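Local coordinates for YfkN protein (Bacillus subtilis subsp. subtilis, PDB 3GVE), which belongs to the calcineurin-like phosphoesterase family of metal-dependent proteins and holds a manganese ion and a magnesium ion side by side at its metal centre, at residues 24-29 with 40-45; 208-213 with 241-246; 274-279 with 290-295. All blocks are in the same frame, centred on the assembly; numbering follows the deposited sequence.

Contact 1 of 3, residues 24-29 with 40-45; sequences MMDYDY and LARTAQ
D26 and R42 meet at an angle: the carboxylate and guanidinium planes are turned 44° from each other, and of the two acid oxygens OD2 is the one that meets R42. R42 NE donates to D26 OD2 at 2.8 Å in a fairly straight salt bridge (159° at the hydrogen). The oxygen sits near the plane of the guanidinium, at its edge, but the arginine comes to the anti side of OD2 and somewhat off the carboxylate plane. D26 CG stands between its backbone N and carbonyl carbon (chi1 54°), which swings the acid toward helix 40-53, while the R42 chain runs extended from CG to NE and carries the guanidinium out past the D26 carboxylate, so that NE lies beside OD2. One water spans the pair, 2.9 Å from D26 OD2 and accepting from R42 NH2, so the second nitrogen is tied to the same oxygen indirectly.

At the other end, M24, a selenomethionine, and L40 lie side by side and point the same way. The M24 chain bends at chi2 and chi3, and this brings its tip methyl back to L40, M24 CE to L40 CD2 at 3.9 Å. I92 and V95 of helix 91-98 touch M24 as well, extending this apolar patch.

Between the two, A41 N donates to M24 O at 2.8 Å, nearly in line with the carbonyl, and A41 CB rests 3.4 Å from that same oxygen. A first-turn amide of the helix is thereby used by the preceding loop. D26 OD1 goes to a second salt bridge with R320, so each carboxylate oxygen faces a different arginine; two such positive neighbours would be expected to favour the ionised acid and fix its rotation.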
HETATM    1  N   MSE A  24      -2.576   2.163 -13.902  1.00  9.52           N
HETATM    2  CA  MSE A  24      -2.481   2.273 -15.360  1.00  9.59           C
HETATM    3  C   MSE A  24      -1.330   3.196 -15.738  1.00  9.96           C
HETATM    4  O   MSE A  24      -0.434   2.816 -16.457  1.00 11.32           O
HETATM    5  CB  MSE A  24      -3.794   2.807 -15.937  1.00  9.68           C
HETATM    6  CG  MSE A  24      -4.971   1.837 -15.718  1.00 10.27           C
HETATM    7 SE   MSE A  24      -4.808   0.154 -16.672  0.75 11.80          SE
HETATM    8  CE  MSE A  24      -4.225  -0.979 -15.144  1.00 11.03           C
HETATM    9  N   MSE A  25      -1.396   4.416 -15.234  1.00 11.10           N
HETATM   10  CA  MSE A  25      -0.332   5.387 -15.427  1.00 11.49           C
HETATM   11  C   MSE A  25       0.787   5.194 -14.408  1.00 11.52           C
HETATM   12  O   MSE A  25       0.593   4.600 -13.361  1.00 11.93           O
HETATM   13  CB  MSE A  25      -0.890   6.800 -15.314  1.00 12.00           C
HETATM   14  CG  MSE A  25      -1.882   7.153 -16.404  1.00 13.72           C
HETATM   15 SE   MSE A  25      -1.068   7.232 -18.192  0.75 16.22          SE
HETATM   16  CE  MSE A  25      -0.435   9.081 -18.081  1.00 16.17           C
ATOM     17  N   ASP A  26       1.958   5.735 -14.720  1.00 12.14           N
ATOM     18  CA  ASP A  26       3.051   5.767 -13.756  1.00 12.57           C
ATOM     19  C   ASP A  26       2.836   7.007 -12.873  1.00 12.06           C
ATOM     20  O   ASP A  26       3.530   8.019 -12.991  1.00 13.14           O
ATOM     21  CB  ASP A  26       4.430   5.733 -14.450  1.00 13.50           C
ATOM     22  CG  ASP A  26       4.619   6.814 -15.517  1.00 14.70           C
ATOM     23  OD1 ASP A  26       3.635   7.355 -16.032  1.00 15.34           O
ATOM     24  OD2 ASP A  26       5.784   7.068 -15.856  1.00 15.37           O
ATOM     25  N   TYR A  27       1.841   6.909 -12.002  1.00 12.34           N
ATOM     26  CA  TYR A  27       1.286   8.057 -11.283  1.00 11.99           C
ATOM     27  C   TYR A  27       0.796   7.688  -9.886  1.00 11.96           C
ATOM     28  O   TYR A  27       0.096   6.705  -9.700  1.00 12.35           O
ATOM     29  CB  TYR A  27       0.131   8.661 -12.094  1.00 12.12           C
ATOM     30  CG  TYR A  27      -0.145  10.112 -11.748  1.00 12.71           C
ATOM     31  CD1 TYR A  27       0.566  11.137 -12.361  1.00 12.72           C
ATOM     32  CD2 TYR A  27      -1.088  10.451 -10.793  1.00 12.76           C
ATOM     33  CE1 TYR A  27       0.328  12.454 -12.037  1.00 13.46           C
ATOM     34  CE2 TYR A  27      -1.337  11.779 -10.477  1.00 13.01           C
ATOM     35  CZ  TYR A  27      -0.617  12.759 -11.107  1.00 13.58           C
ATOM     36  OH  TYR A  27      -0.820  14.085 -10.796  1.00 16.00           O
ATOM     37  N   ASP A  28       1.169   8.511  -8.915  1.00 11.58           N
ATOM     38  CA  ASP A  28       0.731   8.395  -7.536  1.00 13.22           C
ATOM     39  C   ASP A  28      -0.399   9.401  -7.317  1.00 12.84           C
ATOM     40  O   ASP A  28      -0.162  10.599  -7.251  1.00 12.88           O
ATOM     41  CB  ASP A  28       1.927   8.695  -6.601  1.00 15.12           C
ATOM     42  CG  ASP A  28       1.548   8.741  -5.132  1.00 19.27           C
ATOM     43  OD1 ASP A  28       0.426   8.427  -4.782  1.00 20.75           O
ATOM     44  OD2 ASP A  28       2.411   9.108  -4.328  1.00 21.49           O
ATOM     45  N   TYR A  29      -1.628   8.921  -7.218  1.00 12.72           N
ATOM     46  CA  TYR A  29      -2.773   9.810  -7.039  1.00 12.79           C
ATOM     47  C   TYR A  29      -2.826  10.450  -5.656  1.00 14.80           C
ATOM     48  O   TYR A  29      -3.480  11.462  -5.489  1.00 17.01           O
ATOM     49  CB  TYR A  29      -4.113   9.100  -7.303  1.00 12.00           C
ATOM     50  CG  TYR A  29      -4.324   8.683  -8.754  1.00 11.49           C
ATOM     51  CD1 TYR A  29      -4.610   9.622  -9.737  1.00 11.74           C
ATOM     52  CD2 TYR A  29      -4.212   7.349  -9.132  1.00 11.35           C
ATOM     53  CE1 TYR A  29      -4.778   9.246 -11.046  1.00 12.05           C
ATOM     54  CE2 TYR A  29      -4.387   6.973 -10.435  1.00 11.99           C
ATOM     55  CZ  TYR A  29      -4.669   7.924 -11.391  1.00 12.08           C
ATOM     56  OH  TYR A  29      -4.834   7.554 -12.700  1.00 12.60           O
ATOM     57  N   LEU A  40       1.379   0.212 -15.431  1.00  9.74           N
ATOM     58  CA  LEU A  40       1.247  -0.566 -16.655  1.00 10.41           C
ATOM     59  C   LEU A  40       1.752   0.192 -17.887  1.00 10.51           C
ATOM     60  O   LEU A  40       2.236  -0.411 -18.802  1.00 10.53           O
ATOM     61  CB  LEU A  40      -0.202  -1.025 -16.830  1.00 10.55           C
ATOM     62  CG  LEU A  40      -0.490  -2.016 -17.971  1.00 10.98           C
ATOM     63  CD1 LEU A  40       0.437  -3.229 -17.935  1.00 12.11           C
ATOM     64  CD2 LEU A  40      -1.957  -2.421 -17.918  1.00 10.81           C
ATOM     65  N   ALA A  41       1.658   1.517 -17.872  1.00 10.68           N
ATOM     66  CA  ALA A  41       2.209   2.310 -18.962  1.00 11.26           C
ATOM     67  C   ALA A  41       3.709   2.044 -19.164  1.00 11.21           C
ATOM     68  O   ALA A  41       4.184   2.114 -20.276  1.00 12.75           O
ATOM     69  CB  ALA A  41       1.946   3.794 -18.738  1.00 12.10           C
ATOM     70  N   ARG A  42       4.432   1.729 -18.093  1.00 10.96           N
ATOM     71  CA  ARG A  42       5.837   1.338 -18.193  1.00 11.50           C
ATOM     72  C   ARG A  42       6.006  -0.152 -18.476  1.00 10.28           C
ATOM     73  O   ARG A  42       6.786  -0.520 -19.304  1.00 10.89           O
ATOM     74  CB  ARG A  42       6.618   1.768 -16.942  1.00 12.16           C
ATOM     75  CG  ARG A  42       6.859   3.274 -16.943  1.00 14.75           C
ATOM     76  CD  ARG A  42       7.502   3.798 -15.673  1.00 15.32           C
ATOM     77  NE  ARG A  42       7.839   5.219 -15.836  1.00 17.84           N
ATOM     78  CZ  ARG A  42       9.011   5.668 -16.257  1.00 18.98           C
ATOM     79  NH1 ARG A  42      10.013   4.844 -16.528  1.00 18.59           N
ATOM     80  NH2 ARG A  42       9.190   6.970 -16.377  1.00 20.08           N
ATOM     81  N   THR A  43       5.238  -0.997 -17.802  1.00 10.52           N
ATOM     82  CA  THR A  43       5.359  -2.441 -18.029  1.00 10.16           C
ATOM     83  C   THR A  43       5.095  -2.807 -19.488  1.00  9.91           C
ATOM     84  O   THR A  43       5.708  -3.714 -20.015  1.00 10.97           O
ATOM     85  CB  THR A  43       4.381  -3.242 -17.135  1.00 10.28           C
ATOM     86  OG1 THR A  43       4.134  -2.525 -15.928  1.00 10.20           O
ATOM     87  CG2 THR A  43       4.930  -4.644 -16.821  1.00 10.96           C
ATOM     88  N   ALA A  44       4.179  -2.079 -20.113  1.00  9.67           N
ATOM     89  CA  ALA A  44       3.805  -2.323 -21.493  1.00  9.90           C
ATOM     90  C   ALA A  44       4.980  -2.130 -22.457  1.00  9.84           C
ATOM     91  O   ALA A  44       4.966  -2.670 -23.529  1.00 11.07           O
ATOM     92  CB  ALA A  44       2.611  -1.443 -21.882  1.00 11.19           C
ATOM     93  N   GLN A  45       5.998  -1.379 -22.039  1.00 10.81           N
ATOM     94  CA  GLN A  45       7.193  -1.222 -22.855  1.00 11.15           C
ATOM     95  C   GLN A  45       7.982  -2.520 -22.861  1.00 11.14           C
ATOM     96  O   GLN A  45       8.508  -2.890 -23.883  1.00 12.54           O
ATOM     97  CB  GLN A  45       8.053  -0.043 -22.373  1.00 12.63           C
ATOM     98  CG  GLN A  45       7.331   1.309 -22.377  1.00 13.99           C
ATOM     99  CD  GLN A  45       7.055   1.850 -23.757  1.00 14.26           C
ATOM    100  OE1 GLN A  45       6.410   1.226 -24.561  1.00 14.80           O
ATOM    101  NE2 GLN A  45       7.530   3.061 -24.010  1.00 15.64           N
TER
HETATM  102  O   HOH W   1       7.648   9.058 -14.885  1.00 25.77           O

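Contact 2 of 3, residues 208-213 with 241-246; sequences ADVIIA and GIDAII
D243 reaches from the loop before strand 244-247 across to V210 and I211 of strand 210-215, the two parallel strands of a beta-alpha-beta unit completed by helix 232-238. D243 CB lies 3.6 Å from I211 O. With CG anti to the carbonyl carbon (chi1 -58°), the carboxylate turns to the neighbouring backbone: D243 CG lies 3.8 Å from I211 N, and OD2 takes that amide at 2.8 Å through its anti lone pair and also sits 3.2 Å from V210 CA. OD1 receives a water that is 2.9 Å from D209 O as well, a second, looser tie.

The backbone of D243 answers its side chain, since D243 N donates to I211 O at 2.9 Å; A244 N adds a weak bond to that oxygen. Regular parallel pairing then takes over, A213 N to A244 O and I246 N to A213 O. On one face of the sheet A213 CB meets I242 CG2 at 4.0 Å, while on the other I212 packs against A244 and I246, a layer carried on by I14 of strand 9-17.

I211 is therefore held at both its amide and its carbonyl by one residue, and the carboxylate stands in for a backbone acceptor where the pairing begins.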
ATOM      1  N   ALA A 208      -6.619 -29.840 -24.637  1.00 13.56           N
ATOM      2  CA  ALA A 208      -5.537 -28.927 -24.274  1.00 12.88           C
ATOM      3  C   ALA A 208      -4.180 -29.599 -24.408  1.00 13.41           C
ATOM      4  O   ALA A 208      -3.962 -30.639 -23.845  1.00 14.25           O
ATOM      5  CB  ALA A 208      -5.727 -28.396 -22.848  1.00 13.72           C
ATOM      6  N   ASP A 209      -3.283 -28.969 -25.153  1.00 13.11           N
ATOM      7  CA  ASP A 209      -1.902 -29.432 -25.298  1.00 13.92           C
ATOM      8  C   ASP A 209      -0.964 -28.786 -24.274  1.00 13.73           C
ATOM      9  O   ASP A 209      -0.018 -29.402 -23.820  1.00 14.73           O
ATOM     10  CB  ASP A 209      -1.383 -29.112 -26.693  1.00 14.49           C
ATOM     11  CG  ASP A 209      -2.096 -29.883 -27.764  1.00 15.99           C
ATOM     12  OD1 ASP A 209      -2.188 -31.117 -27.622  1.00 16.67           O
ATOM     13  OD2 ASP A 209      -2.544 -29.243 -28.711  1.00 16.42           O
ATOM     14  N   VAL A 210      -1.227 -27.524 -23.960  1.00 11.75           N
ATOM     15  CA  VAL A 210      -0.439 -26.736 -23.007  1.00 11.90           C
ATOM     16  C   VAL A 210      -1.421 -26.095 -22.048  1.00 11.24           C
ATOM     17  O   VAL A 210      -2.401 -25.539 -22.478  1.00 12.86           O
ATOM     18  CB  VAL A 210       0.353 -25.624 -23.722  1.00 13.75           C
ATOM     19  CG1 VAL A 210       1.060 -24.717 -22.707  1.00 14.83           C
ATOM     20  CG2 VAL A 210       1.358 -26.233 -24.697  1.00 15.14           C
ATOM     21  N   ILE A 211      -1.160 -26.212 -20.753  1.00 10.44           N
ATOM     22  CA  ILE A 211      -2.054 -25.661 -19.741  1.00 10.61           C
ATOM     23  C   ILE A 211      -1.311 -24.610 -18.905  1.00  9.04           C
ATOM     24  O   ILE A 211      -0.272 -24.902 -18.316  1.00  9.68           O
ATOM     25  CB  ILE A 211      -2.645 -26.774 -18.820  1.00 11.34           C
ATOM     26  CG1 ILE A 211      -3.630 -27.662 -19.608  1.00 12.47           C
ATOM     27  CG2 ILE A 211      -3.344 -26.147 -17.606  1.00 12.23           C
ATOM     28  CD1 ILE A 211      -4.164 -28.846 -18.829  1.00 13.93           C
ATOM     29  N   ILE A 212      -1.880 -23.397 -18.869  1.00  8.75           N
ATOM     30  CA  ILE A 212      -1.263 -22.242 -18.112  1.00  8.30           C
ATOM     31  C   ILE A 212      -2.170 -21.943 -16.960  1.00  8.78           C
ATOM     32  O   ILE A 212      -3.390 -21.705 -17.135  1.00  8.93           O
ATOM     33  CB  ILE A 212      -1.118 -21.043 -19.041  1.00  9.18           C
ATOM     34  CG1 ILE A 212      -0.171 -21.386 -20.213  1.00 10.26           C
ATOM     35  CG2 ILE A 212      -0.539 -19.885 -18.226  1.00  9.81           C
ATOM     36  CD1 ILE A 212      -0.232 -20.402 -21.341  1.00 11.05           C
ATOM     37  N   ALA A 213      -1.619 -22.014 -15.749  1.00  8.23           N
ATOM     38  CA  ALA A 213      -2.380 -21.655 -14.558  1.00  8.20           C
ATOM     39  C   ALA A 213      -2.171 -20.197 -14.202  1.00  8.28           C
ATOM     40  O   ALA A 213      -0.984 -19.812 -13.955  1.00  8.85           O
ATOM     41  CB  ALA A 213      -1.903 -22.542 -13.380  1.00  9.40           C
ATOM     42  N   GLY A 241      -0.179 -32.068 -15.141  1.00 14.70           N
ATOM     43  CA  GLY A 241      -0.752 -31.498 -16.345  1.00 14.35           C
ATOM     44  C   GLY A 241      -0.626 -29.993 -16.526  1.00 12.75           C
ATOM     45  O   GLY A 241      -0.957 -29.488 -17.559  1.00 13.06           O
ATOM     46  N   ILE A 242      -0.148 -29.287 -15.511  1.00 11.47           N
ATOM     47  CA  ILE A 242       0.097 -27.853 -15.641  1.00 11.24           C
ATOM     48  C   ILE A 242       1.495 -27.656 -16.199  1.00 10.78           C
ATOM     49  O   ILE A 242       2.465 -28.179 -15.676  1.00 12.51           O
ATOM     50  CB  ILE A 242      -0.006 -27.130 -14.292  1.00 12.07           C
ATOM     51  CG1 ILE A 242      -1.426 -27.260 -13.736  1.00 13.47           C
ATOM     52  CG2 ILE A 242       0.397 -25.658 -14.450  1.00 10.98           C
ATOM     53  CD1 ILE A 242      -1.613 -26.734 -12.294  1.00 14.17           C
ATOM     54  N   ASP A 243       1.580 -26.895 -17.274  1.00 10.25           N
ATOM     55  CA  ASP A 243       2.852 -26.638 -17.941  1.00 10.43           C
ATOM     56  C   ASP A 243       3.551 -25.336 -17.549  1.00 10.06           C
ATOM     57  O   ASP A 243       4.729 -25.187 -17.785  1.00 10.25           O
ATOM     58  CB  ASP A 243       2.663 -26.683 -19.450  1.00 11.69           C
ATOM     59  CG  ASP A 243       2.102 -28.017 -19.899  1.00 13.07           C
ATOM     60  OD1 ASP A 243       2.767 -29.044 -19.681  1.00 14.75           O
ATOM     61  OD2 ASP A 243       0.987 -28.038 -20.415  1.00 12.82           O
ATOM     62  N   ALA A 244       2.797 -24.400 -16.977  1.00  9.26           N
ATOM     63  CA  ALA A 244       3.340 -23.099 -16.574  1.00  9.32           C
ATOM     64  C   ALA A 244       2.433 -22.510 -15.520  1.00  8.51           C
ATOM     65  O   ALA A 244       1.235 -22.653 -15.613  1.00  9.13           O
ATOM     66  CB  ALA A 244       3.404 -22.178 -17.775  1.00 10.28           C
ATOM     67  N   ILE A 245       3.034 -21.832 -14.548  1.00  8.47           N
ATOM     68  CA  ILE A 245       2.290 -21.190 -13.466  1.00  8.21           C
ATOM     69  C   ILE A 245       2.676 -19.722 -13.332  1.00  7.49           C
ATOM     70  O   ILE A 245       3.835 -19.389 -13.168  1.00  8.49           O
ATOM     71  CB  ILE A 245       2.530 -21.893 -12.108  1.00  8.72           C
ATOM     72  CG1 ILE A 245       2.085 -23.358 -12.182  1.00  9.96           C
ATOM     73  CG2 ILE A 245       1.781 -21.160 -10.993  1.00 10.79           C
ATOM     74  CD1 ILE A 245       2.585 -24.223 -10.984  1.00 11.25           C
ATOM     75  N   ILE A 246       1.674 -18.862 -13.401  1.00  7.46           N
ATOM     76  CA  ILE A 246       1.827 -17.464 -13.037  1.00  7.88           C
ATOM     77  C   ILE A 246       1.351 -17.338 -11.581  1.00  7.49           C
ATOM     78  O   ILE A 246       0.256 -17.764 -11.251  1.00  8.06           O
ATOM     79  CB  ILE A 246       0.990 -16.536 -13.937  1.00  8.41           C
ATOM     80  CG1 ILE A 246       1.152 -16.875 -15.432  1.00  9.04           C
ATOM     81  CG2 ILE A 246       1.327 -15.071 -13.654  1.00  9.69           C
ATOM     82  CD1 ILE A 246       2.577 -16.987 -15.904  1.00  9.80           C
TER
HETATM   83  O   HOH W   2       2.203 -30.449 -22.336  1.00 18.47           O

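Contact 3 of 3, residues 274-279 with 290-295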
ATOM      1  N   GLY A 274       9.918 -28.755 -11.573  1.00 10.87           N
ATOM      2  CA  GLY A 274      10.138 -28.827 -13.003  1.00 11.19           C
ATOM      3  C   GLY A 274       9.213 -27.975 -13.840  1.00 10.92           C
ATOM      4  O   GLY A 274       9.333 -27.973 -15.031  1.00 14.43           O
ATOM      5  N   ILE A 275       8.306 -27.249 -13.204  1.00  9.71           N
ATOM      6  CA  ILE A 275       7.353 -26.394 -13.914  1.00  9.76           C
ATOM      7  C   ILE A 275       7.782 -24.946 -13.768  1.00  9.43           C
ATOM      8  O   ILE A 275       8.049 -24.522 -12.662  1.00  8.87           O
ATOM      9  CB  ILE A 275       5.949 -26.564 -13.306  1.00 10.77           C
ATOM     10  CG1 ILE A 275       5.482 -28.016 -13.487  1.00 13.12           C
ATOM     11  CG2 ILE A 275       4.941 -25.593 -13.926  1.00 10.64           C
ATOM     12  CD1 ILE A 275       4.213 -28.367 -12.724  1.00 14.15           C
ATOM     13  N   PRO A 276       7.844 -24.187 -14.863  1.00  9.23           N
ATOM     14  CA  PRO A 276       8.235 -22.778 -14.733  1.00  8.76           C
ATOM     15  C   PRO A 276       7.155 -21.984 -13.993  1.00  8.15           C
ATOM     16  O   PRO A 276       5.962 -22.172 -14.220  1.00  8.55           O
ATOM     17  CB  PRO A 276       8.374 -22.309 -16.189  1.00  9.54           C
ATOM     18  CG  PRO A 276       7.526 -23.217 -16.978  1.00 10.29           C
ATOM     19  CD  PRO A 276       7.515 -24.544 -16.258  1.00 10.27           C
ATOM     20  N   VAL A 277       7.623 -21.117 -13.107  1.00  8.74           N
ATOM     21  CA  VAL A 277       6.778 -20.271 -12.285  1.00  8.51           C
ATOM     22  C   VAL A 277       7.369 -18.874 -12.280  1.00  8.15           C
ATOM     23  O   VAL A 277       8.566 -18.716 -12.152  1.00  8.49           O
ATOM     24  CB  VAL A 277       6.774 -20.769 -10.823  1.00  8.94           C
ATOM     25  CG1 VAL A 277       5.924 -19.848  -9.932  1.00  9.88           C
ATOM     26  CG2 VAL A 277       6.280 -22.217 -10.754  1.00 10.16           C
ATOM     27  N   VAL A 278       6.516 -17.875 -12.404  1.00  7.97           N
ATOM     28  CA  VAL A 278       6.972 -16.496 -12.262  1.00  7.72           C
ATOM     29  C   VAL A 278       6.032 -15.723 -11.345  1.00  7.50           C
ATOM     30  O   VAL A 278       4.834 -15.949 -11.337  1.00  8.80           O
ATOM     31  CB  VAL A 278       7.122 -15.778 -13.640  1.00  8.34           C
ATOM     32  CG1 VAL A 278       8.193 -16.490 -14.482  1.00  8.93           C
ATOM     33  CG2 VAL A 278       5.783 -15.699 -14.383  1.00  9.19           C
HETATM   34  N   MSE A 279       6.609 -14.798 -10.592  1.00  7.74           N
HETATM   35  CA  MSE A 279       5.849 -13.879  -9.749  1.00  8.40           C
HETATM   36  C   MSE A 279       6.473 -12.499  -9.925  1.00  8.16           C
HETATM   37  O   MSE A 279       7.494 -12.172  -9.320  1.00  8.40           O
HETATM   38  CB  MSE A 279       5.879 -14.286  -8.270  1.00  9.14           C
HETATM   39  CG  MSE A 279       5.121 -13.298  -7.369  1.00  9.30           C
HETATM   40 SE   MSE A 279       5.402 -13.622  -5.477  0.75 12.62          SE
HETATM   41  CE  MSE A 279       4.473 -15.300  -5.313  1.00 10.95           C
ATOM     42  N   ILE A 290       7.826 -16.540 -19.218  1.00  9.23           N
ATOM     43  CA  ILE A 290       8.066 -17.974 -19.266  1.00  9.78           C
ATOM     44  C   ILE A 290       8.314 -18.417 -20.706  1.00  9.76           C
ATOM     45  O   ILE A 290       7.553 -18.106 -21.593  1.00 10.71           O
ATOM     46  CB  ILE A 290       6.881 -18.761 -18.674  1.00 10.35           C
ATOM     47  CG1 ILE A 290       6.825 -18.527 -17.160  1.00 10.12           C
ATOM     48  CG2 ILE A 290       6.979 -20.227 -19.007  1.00 10.93           C
ATOM     49  CD1 ILE A 290       5.675 -19.234 -16.464  1.00 10.39           C
ATOM     50  N   ASP A 291       9.405 -19.142 -20.902  1.00 10.30           N
ATOM     51  CA  ASP A 291       9.735 -19.722 -22.201  1.00 11.68           C
ATOM     52  C   ASP A 291       9.507 -21.221 -22.123  1.00 12.33           C
ATOM     53  O   ASP A 291       9.972 -21.875 -21.215  1.00 14.63           O
ATOM     54  CB  ASP A 291      11.183 -19.396 -22.583  1.00 14.12           C
ATOM     55  CG  ASP A 291      11.383 -17.912 -22.834  1.00 17.44           C
ATOM     56  OD1 ASP A 291      10.853 -17.406 -23.817  1.00 18.97           O
ATOM     57  OD2 ASP A 291      12.033 -17.250 -22.010  1.00 19.99           O
ATOM     58  N   LEU A 292       8.745 -21.729 -23.081  1.00 11.79           N
ATOM     59  CA  LEU A 292       8.526 -23.166 -23.248  1.00 12.48           C
ATOM     60  C   LEU A 292       9.112 -23.613 -24.579  1.00 13.12           C
ATOM     61  O   LEU A 292       8.844 -23.009 -25.595  1.00 13.49           O
ATOM     62  CB  LEU A 292       7.038 -23.496 -23.238  1.00 12.68           C
ATOM     63  CG  LEU A 292       6.246 -23.131 -21.971  1.00 13.28           C
ATOM     64  CD1 LEU A 292       4.786 -23.527 -22.070  1.00 13.88           C
ATOM     65  CD2 LEU A 292       6.915 -23.716 -20.717  1.00 14.23           C
ATOM     66  N   LYS A 293       9.834 -24.748 -24.519  0.50 13.46           N
ATOM     67  CA  LYS A 293      10.234 -25.426 -25.829  0.50 14.72           C
ATOM     68  C   LYS A 293       9.385 -26.686 -25.886  0.50 14.12           C
ATOM     69  O   LYS A 293       9.492 -27.587 -25.102  0.50 14.94           O
ATOM     70  CB  LYS A 293      11.702 -25.771 -25.824  0.50 18.17           C
ATOM     71  CG  LYS A 293      12.548 -24.606 -25.834  0.50 23.23           C
ATOM     72  CD  LYS A 293      14.063 -24.911 -25.804  0.50 28.26           C
ATOM     73  CE  LYS A 293      14.902 -23.657 -25.840  0.50 32.30           C
ATOM     74  NZ  LYS A 293      16.440 -23.997 -25.784  0.50 34.65           N
ATOM     75  N   LEU A 294       8.480 -26.667 -26.760  1.00 14.48           N
ATOM     76  CA  LEU A 294       7.499 -27.711 -27.029  1.00 14.34           C
ATOM     77  C   LEU A 294       7.969 -28.640 -28.136  1.00 16.17           C
ATOM     78  O   LEU A 294       8.544 -28.206 -29.108  1.00 15.58           O
ATOM     79  CB  LEU A 294       6.148 -27.126 -27.442  1.00 14.26           C
ATOM     80  CG  LEU A 294       5.584 -25.969 -26.624  1.00 14.47           C
ATOM     81  CD1 LEU A 294       4.284 -25.521 -27.254  1.00 15.22           C
ATOM     82  CD2 LEU A 294       5.349 -26.464 -25.236  1.00 15.47           C
ATOM     83  N   GLU A 295       7.703 -29.928 -27.962  0.50 17.68           N
ATOM     84  CA  GLU A 295       8.091 -30.937 -28.951  0.50 20.92           C
ATOM     85  C   GLU A 295       6.939 -31.858 -29.229  0.50 23.32           C
ATOM     86  O   GLU A 295       6.255 -32.236 -28.298  0.50 21.97           O
ATOM     87  CB  GLU A 295       9.273 -31.758 -28.450  0.50 23.96           C
ATOM     88  CG  GLU A 295      10.580 -31.204 -28.889  0.50 28.01           C
ATOM     89  CD  GLU A 295      11.753 -31.937 -28.304  0.50 31.13           C
ATOM     90  OE1 GLU A 295      11.628 -33.133 -28.048  0.50 32.59           O
ATOM     91  OE2 GLU A 295      12.792 -31.315 -28.099  0.50 32.33           O
TER
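I290 fits between P276 and V278 where the two beta-sheets of the calcineurin-like phosphoesterase sandwich face each other. Strand 275-280 belongs to one sheet and strand 286-297 to the other; the segments run nearly antiparallel, at 164°, but their axes stay 7.8 Å apart at the closest, and no hydrogen bond joins them. Apolar side chains bridge the gap, and one of them also reaches the facing backbone.

The branches of I290 share the work. CG2, anti to the backbone N, comes to the CB-CG edge of the proline ring, 3.7 Å from P276 CG, the two side chains crossing at about a right angle. CG1 goes the other way, I290 CG1 to V278 CG1 at 3.6 Å, and the extended chain (chi2 179°) carries CD1 on until it rests 3.7 Å from P276 O. V278 uses both methyls, its CG2 also being near I290 CG1 and CD1. L292 adds its CD2 next to I290 CG2, at the same ring atom.

Further out, each strand is held by its own sheet. The backbones of P276 and V278 bond to I245 of strand 244-247, and that strand also sends A244 and I246 against I290. Beside the other segment, in its own sheet, I14 of strand 9-17 touches L292. D291, whose CB is directed away from strand 275-280, gives OD1 to H11 and S13 on that same strand 9-17. The proline ring thus takes two methyl groups on one atom: P276 CG is 3.8 Å from L292 CD2 and almost equally near I290 CG2.

Overall arrangement
The three contacts follow one another along the chain, each closing before the next opens. Contacts 2 and 3 are neighbours, their centres 9 Å apart: strands 210-215, 244-247 and 275-280 lie next to one another in one mixed sheet, so that strand 244-247 of contact 2 directly adjoins strand 275-280 of contact 3. Contact 3 then carries this sheet over to the other, through strand 286-297. Contact 1 stands apart, its centre 28 Å from that of contact 2 and on the opposite side of the chain's centre, where a loop meets helix 40-53. None of the six segments supplies a metal ligand; side chains of contacts 1 and 2 come within about 12 to 13 Å of the ions.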